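Long-range contact in oxygen-independent coproporphyrinogen III oxidase (Escherichia coli, PDB 1OLT), which catalyses the anaerobic, S-adenosylmethionine-dependent oxidative decarboxylation of two propionate groups of coproporphyrinogen III to the vinyl groups of protoporphyrinogen IX during heme biosynthesis: residues F164-V178 / F203-Q217. Sequence-based numbering, arbitrary orientation. Where two conformers were deposited one is given.
Sequences FNRLSMGVQDFNKEV and FTSTNIDLIYGLPKQ. With SAM (S-adenosylmethionine), chain C.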
ATOM      1  N   PHE A 164     -14.739  12.262  -2.099  1.00 12.32           N
ATOM      2  CA  PHE A 164     -13.620  11.637  -1.342  1.00 13.21           C
ATOM      3  C   PHE A 164     -13.935  11.630   0.147  1.00 13.16           C
ATOM      4  O   PHE A 164     -14.425  12.617   0.663  1.00 13.07           O
ATOM      5  CB  PHE A 164     -12.309  12.324  -1.607  1.00 13.00           C
ATOM      6  CG  PHE A 164     -11.737  12.024  -2.970  1.00 14.78           C
ATOM      7  CD1 PHE A 164     -12.093  12.787  -4.075  1.00 14.39           C
ATOM      8  CD2 PHE A 164     -10.871  10.968  -3.165  1.00 14.97           C
ATOM      9  CE1 PHE A 164     -11.551  12.508  -5.288  1.00 13.82           C
ATOM     10  CE2 PHE A 164     -10.377  10.671  -4.429  1.00 15.05           C
ATOM     11  CZ  PHE A 164     -10.694  11.466  -5.467  1.00 13.08           C
ATOM     12  N   ASN A 165     -13.705  10.505   0.804  1.00 13.41           N
ATOM     13  CA  ASN A 165     -13.962  10.365   2.261  1.00 14.01           C
ATOM     14  C   ASN A 165     -12.776   9.877   3.116  1.00 14.89           C
ATOM     15  O   ASN A 165     -12.903   9.766   4.375  1.00 15.14           O
ATOM     16  CB  ASN A 165     -15.227   9.534   2.526  1.00 14.40           C
ATOM     17  CG  ASN A 165     -15.284   8.224   1.729  1.00 15.84           C
ATOM     18  OD1 ASN A 165     -14.284   7.558   1.487  1.00 13.76           O
ATOM     19  ND2 ASN A 165     -16.483   7.845   1.360  1.00 16.47           N
ATOM     20  N   ARG A 166     -11.682   9.533   2.438  0.80 14.88           N
ATOM     21  CA  ARG A 166     -10.476   9.171   3.091  0.80 15.46           C
ATOM     22  C   ARG A 166      -9.270   9.780   2.424  0.80 14.53           C
ATOM     23  O   ARG A 166      -9.182   9.863   1.241  0.80 13.45           O
ATOM     24  CB  ARG A 166     -10.266   7.695   3.064  0.80 16.71           C
ATOM     25  CG  ARG A 166     -11.464   6.950   3.489  0.80 20.69           C
ATOM     26  CD  ARG A 166     -11.164   5.676   4.046  0.80 26.47           C
ATOM     27  NE  ARG A 166     -12.279   5.183   4.848  0.80 28.86           N
ATOM     28  CZ  ARG A 166     -12.342   3.954   5.235  0.80 31.12           C
ATOM     29  NH1 ARG A 166     -11.328   3.135   4.918  0.80 31.48           N
ATOM     30  NH2 ARG A 166     -13.403   3.531   5.950  0.80 32.53           N
ATOM     31  N   LEU A 167      -8.300  10.181   3.231  0.70 13.22           N
ATOM     32  CA  LEU A 167      -7.036  10.684   2.703  0.70 14.30           C
ATOM     33  C   LEU A 167      -5.809  10.172   3.480  0.70 13.38           C
ATOM     34  O   LEU A 167      -5.898   9.856   4.679  0.70 12.32           O
ATOM     35  CB  LEU A 167      -7.045  12.217   2.619  0.70 14.84           C
ATOM     36  CG  LEU A 167      -6.781  13.194   3.764  0.70 17.39           C
ATOM     37  CD1 LEU A 167      -5.352  13.270   4.310  0.70 17.90           C
ATOM     38  CD2 LEU A 167      -7.208  14.585   3.261  0.70 19.81           C
ATOM     39  N   SER A 168      -4.681  10.182   2.781  1.00 13.25           N
ATOM     40  CA  SER A 168      -3.373   9.843   3.272  1.00 14.40           C
ATOM     41  C   SER A 168      -2.467  11.020   2.898  1.00 16.00           C
ATOM     42  O   SER A 168      -2.576  11.586   1.774  1.00 16.63           O
ATOM     43  CB  SER A 168      -2.903   8.559   2.636  1.00 15.09           C
ATOM     44  OG  SER A 168      -1.646   8.269   3.163  1.00 17.12           O
ATOM     45  N   MET A 169      -1.612  11.435   3.832  1.00 15.18           N
ATOM     46  CA  MET A 169      -0.765  12.572   3.634  1.00 15.32           C
ATOM     47  C   MET A 169       0.655  12.191   3.972  1.00 14.99           C
ATOM     48  O   MET A 169       0.933  11.680   5.051  1.00 13.56           O
ATOM     49  CB  MET A 169      -1.258  13.711   4.519  1.00 16.32           C
ATOM     50  CG  MET A 169      -0.407  14.967   4.561  1.00 20.04           C
ATOM     51  SD  MET A 169      -1.054  16.239   5.736  1.00 27.25           S
ATOM     52  CE  MET A 169      -2.775  16.252   5.178  1.00 28.34           C
ATOM     53  N   GLY A 170       1.563  12.457   3.047  1.00 14.67           N
ATOM     54  CA  GLY A 170       2.965  12.248   3.298  1.00 15.14           C
ATOM     55  C   GLY A 170       3.527  13.316   4.219  1.00 14.61           C
ATOM     56  O   GLY A 170       3.346  14.490   3.972  1.00 14.29           O
ATOM     57  N   VAL A 171       4.245  12.909   5.243  1.00 14.94           N
ATOM     58  CA  VAL A 171       4.998  13.848   6.102  1.00 14.66           C
ATOM     59  C   VAL A 171       6.509  13.533   6.101  1.00 14.79           C
ATOM     60  O   VAL A 171       7.352  14.415   5.916  1.00 13.69           O
ATOM     61  CB  VAL A 171       4.390  13.857   7.536  1.00 14.97           C
ATOM     62  CG1 VAL A 171       5.269  14.579   8.540  1.00 15.12           C
ATOM     63  CG2 VAL A 171       2.943  14.466   7.517  1.00 17.25           C
ATOM     64  N   GLN A 172       6.823  12.251   6.235  1.00 14.00           N
ATOM     65  CA  GLN A 172       8.156  11.706   6.241  1.00 14.37           C
ATOM     66  C   GLN A 172       8.913  12.002   7.520  1.00 14.64           C
ATOM     67  O   GLN A 172       9.272  11.055   8.252  1.00 14.83           O
ATOM     68  CB  GLN A 172       8.964  12.060   4.970  1.00 15.34           C
ATOM     69  CG  GLN A 172       8.117  12.255   3.712  1.00 15.93           C
ATOM     70  CD  GLN A 172       7.187  11.132   3.359  1.00 15.68           C
ATOM     71  OE1 GLN A 172       6.460  11.244   2.387  1.00 19.66           O
ATOM     72  NE2 GLN A 172       7.215  10.064   4.093  1.00  9.21           N
ATOM     73  N   ASP A 173       9.154  13.270   7.804  1.00 13.76           N
ATOM     74  CA  ASP A 173       9.733  13.710   9.071  1.00 14.86           C
ATOM     75  C   ASP A 173       9.442  15.212   9.199  1.00 15.38           C
ATOM     76  O   ASP A 173       9.399  15.914   8.155  1.00 14.18           O
ATOM     77  CB  ASP A 173      11.240  13.455   9.032  1.00 15.00           C
ATOM     78  CG  ASP A 173      11.898  13.461  10.420  1.00 15.85           C
ATOM     79  OD1 ASP A 173      11.319  14.013  11.380  1.00 14.18           O
ATOM     80  OD2 ASP A 173      13.027  12.936  10.635  1.00 14.10           O
ATOM     81  N   PHE A 174       9.239  15.684  10.431  1.00 14.21           N
ATOM     82  CA  PHE A 174       9.179  17.099  10.760  1.00 15.34           C
ATOM     83  C   PHE A 174      10.542  17.769  10.987  1.00 15.42           C
ATOM     84  O   PHE A 174      10.657  19.011  10.953  1.00 15.60           O
ATOM     85  CB  PHE A 174       8.366  17.325  12.067  1.00 14.89           C
ATOM     86  CG  PHE A 174       6.900  17.239  11.866  1.00 16.33           C
ATOM     87  CD1 PHE A 174       6.290  18.029  10.924  1.00 15.25           C
ATOM     88  CD2 PHE A 174       6.123  16.346  12.604  1.00 15.23           C
ATOM     89  CE1 PHE A 174       4.864  17.979  10.719  1.00 18.46           C
ATOM     90  CE2 PHE A 174       4.682  16.264  12.389  1.00 20.67           C
ATOM     91  CZ  PHE A 174       4.070  17.083  11.455  1.00 17.82           C
ATOM     92  N   ASN A 175      11.569  16.971  11.194  1.00 15.07           N
ATOM     93  CA  ASN A 175      12.918  17.487  11.417  1.00 14.35           C
ATOM     94  C   ASN A 175      13.441  18.274  10.200  1.00 14.17           C
ATOM     95  O   ASN A 175      13.471  17.770   9.048  1.00 13.33           O
ATOM     96  CB  ASN A 175      13.841  16.310  11.726  1.00 14.79           C
ATOM     97  CG  ASN A 175      15.250  16.750  12.078  1.00 15.06           C
ATOM     98  OD1 ASN A 175      16.000  17.285  11.213  1.00 13.34           O
ATOM     99  ND2 ASN A 175      15.601  16.609  13.367  1.00 16.24           N
ATOM    100  N   LYS A 176      13.804  19.521  10.434  1.00 13.45           N
ATOM    101  CA  LYS A 176      14.174  20.434   9.372  1.00 13.86           C
ATOM    102  C   LYS A 176      15.493  20.080   8.641  1.00 13.30           C
ATOM    103  O   LYS A 176      15.604  20.274   7.471  1.00 12.89           O
ATOM    104  CB  LYS A 176      14.264  21.894   9.943  1.00 14.94           C
ATOM    105  CG  LYS A 176      12.887  22.377  10.569  1.00 16.54           C
ATOM    106  CD  LYS A 176      11.687  22.219   9.538  1.00 14.32           C
ATOM    107  CE  LYS A 176      11.673  23.195   8.404  1.00 15.26           C
ATOM    108  NZ  LYS A 176      10.472  22.957   7.594  1.00 13.58           N
ATOM    109  N   GLU A 177      16.485  19.589   9.360  1.00 13.95           N
ATOM    110  CA  GLU A 177      17.739  19.124   8.731  1.00 14.34           C
ATOM    111  C   GLU A 177      17.472  17.928   7.830  1.00 13.62           C
ATOM    112  O   GLU A 177      17.953  17.867   6.726  1.00 13.44           O
ATOM    113  CB  GLU A 177      18.784  18.788   9.803  1.00 15.94           C
ATOM    114  CG  GLU A 177      20.028  18.195   9.226  1.00 19.30           C
ATOM    115  CD  GLU A 177      21.096  17.890  10.285  1.00 25.65           C
ATOM    116  OE1 GLU A 177      20.787  17.484  11.410  1.00 29.80           O
ATOM    117  OE2 GLU A 177      22.267  18.020   9.943  1.00 30.82           O
ATOM    118  N   VAL A 178      16.691  16.972   8.303  1.00 13.82           N
ATOM    119  CA  VAL A 178      16.331  15.812   7.514  1.00 13.24           C
ATOM    120  C   VAL A 178      15.598  16.261   6.219  1.00 12.99           C
ATOM    121  O   VAL A 178      15.918  15.794   5.095  1.00 14.38           O
ATOM    122  CB  VAL A 178      15.473  14.836   8.315  1.00 12.89           C
ATOM    123  CG1 VAL A 178      15.003  13.723   7.439  1.00 14.69           C
ATOM    124  CG2 VAL A 178      16.279  14.309   9.534  1.00 15.00           C
ATOM    125  N   PHE A 203     -13.448  14.265   6.776  1.00 15.21           N
ATOM    126  CA  PHE A 203     -12.569  13.128   6.445  1.00 15.93           C
ATOM    127  C   PHE A 203     -12.326  12.280   7.726  1.00 16.53           C
ATOM    128  O   PHE A 203     -12.157  12.848   8.801  1.00 16.73           O
ATOM    129  CB  PHE A 203     -11.245  13.562   5.911  1.00 15.31           C
ATOM    130  CG  PHE A 203     -11.273  13.972   4.484  1.00 17.14           C
ATOM    131  CD1 PHE A 203     -11.121  13.037   3.480  1.00 17.53           C
ATOM    132  CD2 PHE A 203     -11.437  15.324   4.149  1.00 15.32           C
ATOM    133  CE1 PHE A 203     -11.148  13.421   2.122  1.00 20.34           C
ATOM    134  CE2 PHE A 203     -11.428  15.752   2.822  1.00 18.68           C
ATOM    135  CZ  PHE A 203     -11.316  14.807   1.774  1.00 18.96           C
ATOM    136  N   THR A 204     -12.390  10.957   7.587  1.00 17.60           N
ATOM    137  CA  THR A 204     -12.088   9.998   8.690  1.00 17.74           C
ATOM    138  C   THR A 204     -11.046   9.029   8.228  1.00 16.94           C
ATOM    139  O   THR A 204     -10.778   8.919   7.077  1.00 17.35           O
ATOM    140  CB  THR A 204     -13.329   9.187   9.111  1.00 17.70           C
ATOM    141  OG1 THR A 204     -13.907   8.586   7.958  1.00 19.47           O
ATOM    142  CG2 THR A 204     -14.426  10.057   9.626  1.00 20.80           C
ATOM    143  N   SER A 205     -10.462   8.263   9.132  0.60 16.83           N
ATOM    144  CA  SER A 205      -9.370   7.334   8.780  0.60 16.81           C
ATOM    145  C   SER A 205      -8.195   7.982   8.112  0.60 16.78           C
ATOM    146  O   SER A 205      -7.548   7.376   7.251  0.60 17.25           O
ATOM    147  CB  SER A 205      -9.859   6.210   7.866  0.60 17.45           C
ATOM    148  OG  SER A 205     -10.916   5.511   8.481  0.60 14.44           O
ATOM    149  N   THR A 206      -7.896   9.222   8.488  1.00 16.29           N
ATOM    150  CA  THR A 206      -6.740   9.921   7.916  1.00 16.15           C
ATOM    151  C   THR A 206      -5.392   9.321   8.321  1.00 15.33           C
ATOM    152  O   THR A 206      -5.089   9.179   9.518  1.00 13.34           O
ATOM    153  CB  THR A 206      -6.787  11.379   8.330  1.00 16.86           C
ATOM    154  OG1 THR A 206      -7.930  11.976   7.717  1.00 18.50           O
ATOM    155  CG2 THR A 206      -5.672  12.136   7.770  1.00 20.16           C
ATOM    156  N   ASN A 207      -4.579   9.017   7.316  1.00 14.22           N
ATOM    157  CA  ASN A 207      -3.270   8.423   7.483  1.00 14.02           C
ATOM    158  C   ASN A 207      -2.200   9.452   7.249  1.00 13.65           C
ATOM    159  O   ASN A 207      -2.332  10.316   6.332  1.00 13.56           O
ATOM    160  CB  ASN A 207      -3.109   7.246   6.503  1.00 12.78           C
ATOM    161  CG  ASN A 207      -1.728   6.665   6.537  1.00 15.02           C
ATOM    162  OD1 ASN A 207      -0.864   6.939   5.667  1.00 16.81           O
ATOM    163  ND2 ASN A 207      -1.457   5.944   7.563  1.00  6.77           N
ATOM    164  N   ILE A 208      -1.149   9.410   8.061  1.00 13.38           N
ATOM    165  CA  ILE A 208       0.115  10.024   7.672  1.00 13.92           C
ATOM    166  C   ILE A 208       1.270   9.023   7.472  1.00 13.32           C
ATOM    167  O   ILE A 208       1.426   8.019   8.266  1.00 13.36           O
ATOM    168  CB  ILE A 208       0.540  11.109   8.601  1.00 16.18           C
ATOM    169  CG1 ILE A 208       1.000  10.609   9.892  1.00 19.29           C
ATOM    170  CG2 ILE A 208      -0.560  12.156   8.865  1.00 18.71           C
ATOM    171  CD1 ILE A 208       1.918  11.553  10.487  1.00 25.64           C
ATOM    172  N   ASP A 209       2.101   9.272   6.457  1.00 11.77           N
ATOM    173  CA  ASP A 209       3.318   8.521   6.226  1.00 12.67           C
ATOM    174  C   ASP A 209       4.521   9.185   6.884  1.00 12.65           C
ATOM    175  O   ASP A 209       4.698  10.423   6.798  1.00 11.94           O
ATOM    176  CB  ASP A 209       3.657   8.412   4.747  1.00 12.64           C
ATOM    177  CG  ASP A 209       2.593   7.750   3.918  1.00 16.35           C
ATOM    178  OD1 ASP A 209       1.793   6.917   4.414  1.00 16.52           O
ATOM    179  OD2 ASP A 209       2.542   7.985   2.672  1.00 19.83           O
ATOM    180  N   LEU A 210       5.302   8.370   7.597  1.00 11.65           N
ATOM    181  CA  LEU A 210       6.559   8.719   8.140  1.00 12.66           C
ATOM    182  C   LEU A 210       7.596   7.718   7.605  1.00 13.17           C
ATOM    183  O   LEU A 210       7.251   6.583   7.251  1.00 13.77           O
ATOM    184  CB  LEU A 210       6.575   8.718   9.660  1.00 13.05           C
ATOM    185  CG  LEU A 210       5.609   9.660  10.360  1.00 12.48           C
ATOM    186  CD1 LEU A 210       5.565   9.372  11.905  1.00 10.37           C
ATOM    187  CD2 LEU A 210       6.042  11.039  10.081  1.00 13.37           C
ATOM    188  N   ILE A 211       8.849   8.158   7.522  1.00 12.80           N
ATOM    189  CA  ILE A 211       9.966   7.260   7.190  1.00 12.32           C
ATOM    190  C   ILE A 211      11.066   7.352   8.225  1.00 12.57           C
ATOM    191  O   ILE A 211      11.490   8.459   8.622  1.00 13.10           O
ATOM    192  CB  ILE A 211      10.556   7.556   5.809  1.00 13.23           C
ATOM    193  CG1 ILE A 211       9.491   7.583   4.725  1.00 12.11           C
ATOM    194  CG2 ILE A 211      11.674   6.591   5.481  1.00 11.31           C
ATOM    195  CD1 ILE A 211      10.046   8.129   3.358  1.00 14.21           C
ATOM    196  N   TYR A 212      11.533   6.177   8.687  1.00 12.30           N
ATOM    197  CA  TYR A 212      12.694   6.097   9.600  1.00 12.54           C
ATOM    198  C   TYR A 212      13.875   5.473   8.851  1.00 11.96           C
ATOM    199  O   TYR A 212      13.703   4.628   7.982  1.00 11.38           O
ATOM    200  CB  TYR A 212      12.370   5.376  10.929  1.00 13.16           C
ATOM    201  CG  TYR A 212      12.228   3.883  10.854  1.00 13.57           C
ATOM    202  CD1 TYR A 212      11.054   3.318  10.487  1.00 12.78           C
ATOM    203  CD2 TYR A 212      13.305   3.048  11.150  1.00 16.80           C
ATOM    204  CE1 TYR A 212      10.910   1.975  10.412  1.00 13.75           C
ATOM    205  CE2 TYR A 212      13.163   1.662  11.093  1.00 17.33           C
ATOM    206  CZ  TYR A 212      11.971   1.158  10.677  1.00 14.35           C
ATOM    207  OH  TYR A 212      11.795  -0.187  10.597  1.00 24.33           O
ATOM    208  N   GLY A 213      15.064   5.926   9.158  1.00 12.04           N
ATOM    209  CA  GLY A 213      16.276   5.564   8.392  1.00 12.05           C
ATOM    210  C   GLY A 213      16.783   6.618   7.393  1.00 12.12           C
ATOM    211  O   GLY A 213      17.685   6.373   6.620  1.00 11.29           O
ATOM    212  N   LEU A 214      16.160   7.788   7.390  1.00 12.93           N
ATOM    213  CA  LEU A 214      16.577   8.892   6.536  1.00 12.08           C
ATOM    214  C   LEU A 214      17.849   9.511   7.074  1.00 12.88           C
ATOM    215  O   LEU A 214      18.137   9.372   8.254  1.00 12.60           O
ATOM    216  CB  LEU A 214      15.460   9.931   6.473  1.00 11.98           C
ATOM    217  CG  LEU A 214      14.181   9.570   5.767  1.00 12.50           C
ATOM    218  CD1 LEU A 214      13.154  10.662   5.834  1.00 14.61           C
ATOM    219  CD2 LEU A 214      14.371   9.175   4.269  1.00 14.08           C
ATOM    220  N   PRO A 215      18.605  10.252   6.224  1.00 13.56           N
ATOM    221  CA  PRO A 215      19.853  10.866   6.642  1.00 14.03           C
ATOM    222  C   PRO A 215      19.692  11.762   7.818  1.00 14.57           C
ATOM    223  O   PRO A 215      18.793  12.548   7.923  1.00 14.45           O
ATOM    224  CB  PRO A 215      20.324  11.643   5.406  1.00 14.16           C
ATOM    225  CG  PRO A 215      19.159  11.770   4.576  1.00 15.35           C
ATOM    226  CD  PRO A 215      18.291  10.541   4.802  1.00 14.63           C
ATOM    227  N   LYS A 216      20.619  11.603   8.723  1.00 16.53           N
ATOM    228  CA  LYS A 216      20.729  12.360   9.971  1.00 18.13           C
ATOM    229  C   LYS A 216      19.652  12.064  11.021  1.00 18.25           C
ATOM    230  O   LYS A 216      19.689  12.654  12.079  1.00 18.68           O
ATOM    231  CB  LYS A 216      20.855  13.891   9.738  1.00 18.68           C
ATOM    232  CG  LYS A 216      22.108  14.303   8.940  1.00 22.08           C
ATOM    233  CD  LYS A 216      23.374  14.014   9.770  1.00 27.33           C
ATOM    234  CE  LYS A 216      24.583  14.828   9.284  1.00 30.98           C
ATOM    235  NZ  LYS A 216      25.644  14.722  10.330  1.00 33.68           N
ATOM    236  N   GLN A 217      18.746  11.119  10.795  1.00 17.09           N
ATOM    237  CA  GLN A 217      17.789  10.735  11.868  1.00 15.96           C
ATOM    238  C   GLN A 217      18.493   9.933  12.928  1.00 16.12           C
ATOM    239  O   GLN A 217      19.336   9.083  12.608  1.00 17.46           O
ATOM    240  CB  GLN A 217      16.661   9.869  11.325  1.00 15.02           C
ATOM    241  CG  GLN A 217      15.683  10.643  10.472  1.00 15.46           C
ATOM    242  CD  GLN A 217      14.557   9.730   9.972  1.00 16.26           C
ATOM    243  OE1 GLN A 217      14.777   8.480   9.801  1.00 18.09           O
ATOM    244  NE2 GLN A 217      13.388  10.290   9.729  1.00 12.82           N
TER
HETATM  245  N   SAM C 501       3.157  12.073  -3.222  1.00 18.66           N
HETATM  246  CA  SAM C 501       2.567  12.262  -1.904  1.00 18.10           C
HETATM  247  C   SAM C 501       3.568  12.682  -0.821  1.00 19.26           C
HETATM  248  O   SAM C 501       4.816  12.473  -1.014  1.00 18.76           O
HETATM  249  OXT SAM C 501       3.079  13.260   0.128  1.00 17.52           O
HETATM  250  CB  SAM C 501       1.954  10.903  -1.512  1.00 19.99           C
HETATM  251  CG  SAM C 501       2.766   9.836  -0.827  0.60 20.95           C
HETATM  252  SD  SAM C 501       3.986   9.021  -1.825  0.60 19.90           S
HETATM  253  CE  SAM C 501       3.088   8.430  -3.266  0.60 22.10           C
HETATM  254  C5' SAM C 501       4.008   7.316  -1.044  0.60 21.76           C
HETATM  255  C4' SAM C 501       4.906   7.058   0.218  1.00 20.01           C
HETATM  256  O4' SAM C 501       5.992   6.170  -0.016  1.00 22.97           O
HETATM  257  C3' SAM C 501       5.602   8.297   0.730  1.00 21.30           C
HETATM  258  O3' SAM C 501       4.732   9.212   1.406  1.00 21.66           O
HETATM  259  C2' SAM C 501       6.758   7.733   1.566  1.00 19.23           C
HETATM  260  O2' SAM C 501       6.389   7.629   2.941  1.00 19.09           O
HETATM  261  C1' SAM C 501       6.946   6.344   1.008  1.00 18.71           C
HETATM  262  N9  SAM C 501       8.254   6.119   0.426  1.00 19.12           N
HETATM  263  C8  SAM C 501       8.657   6.602  -0.792  1.00 17.55           C
HETATM  264  N7  SAM C 501       9.897   6.185  -1.034  1.00 16.68           N
HETATM  265  C5  SAM C 501      10.285   5.409   0.028  1.00 19.03           C
HETATM  266  C6  SAM C 501      11.468   4.707   0.318  1.00 20.30           C
HETATM  267  N6  SAM C 501      12.514   4.673  -0.507  1.00 16.44           N
HETATM  268  N1  SAM C 501      11.531   4.019   1.497  1.00 19.15           N
HETATM  269  C2  SAM C 501      10.446   4.031   2.381  1.00 21.62           C
HETATM  270  N3  SAM C 501       9.302   4.697   2.102  1.00 18.02           N
HETATM  271  C4  SAM C 501       9.240   5.383   0.943  1.00 18.27           C
HETATM  272  O   HOH W   1     -14.863  10.292   5.827  1.00 43.89           O
HETATM  273  O   HOH W   2      -9.315  10.902   5.833  1.00 32.99           O
HETATM  274  O   HOH W   3       0.237   8.746   1.392  1.00 24.30           O
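Met169 and Ile208 sit at the middle of a parallel pairing between strands 166-172 and 207-212, whose axes approach to 4.5 Å at 26°, until a beta bulge after Gly170 shifts the register and Asp209 O accepts from both Val171 N and Gln172 N. The bulge places Gln172 beside a bound S-adenosylmethionine. Gln172, its chain folded about the CB-CG bond (chi2 -54°), brings NE2 to 3.4 Å from Ile211 CG1 and donates from NE2 to O2' of S-adenosylmethionine at 2.8 Å. The neighbouring ribose hydroxyl O3' lies 2.8 Å from Asp209 OD2, with Gln172 OE1 equally close, so the two strands grip the sugar together. A CB at Gly170 would collide with the ligand carboxylate. Beyond the strand ends, Gln217 NE2 points one N-H at Asp173 OD2 (2.8 Å), above the carboxylate plane, and the other at Ile211 O (2.9 Å), while its OE1 accepts from Leu214 N. An alanine in place of Gln217 would probably leave Asp173 OD2 and Ile211 O without this shared donor and free the turn at Leu214 to shift. Asp173 OD1, in an Asx turn with Asn175 N, also binds Thr225. At the other end, in the conformer given, Leu167 CD2 stands over the Phe203 ring, a tentative CH-pi contact. Two consecutive strands of the radical SAM partial barrel thus meet here in a beta-alpha-beta crossover, whose connection holds helices 176-182 and 188-200, the latter packing on Met169 and Ile208; helix 154-161 touches Leu167 and Phe203, and strands 140-146 and 236-241 continue the sheet on either side.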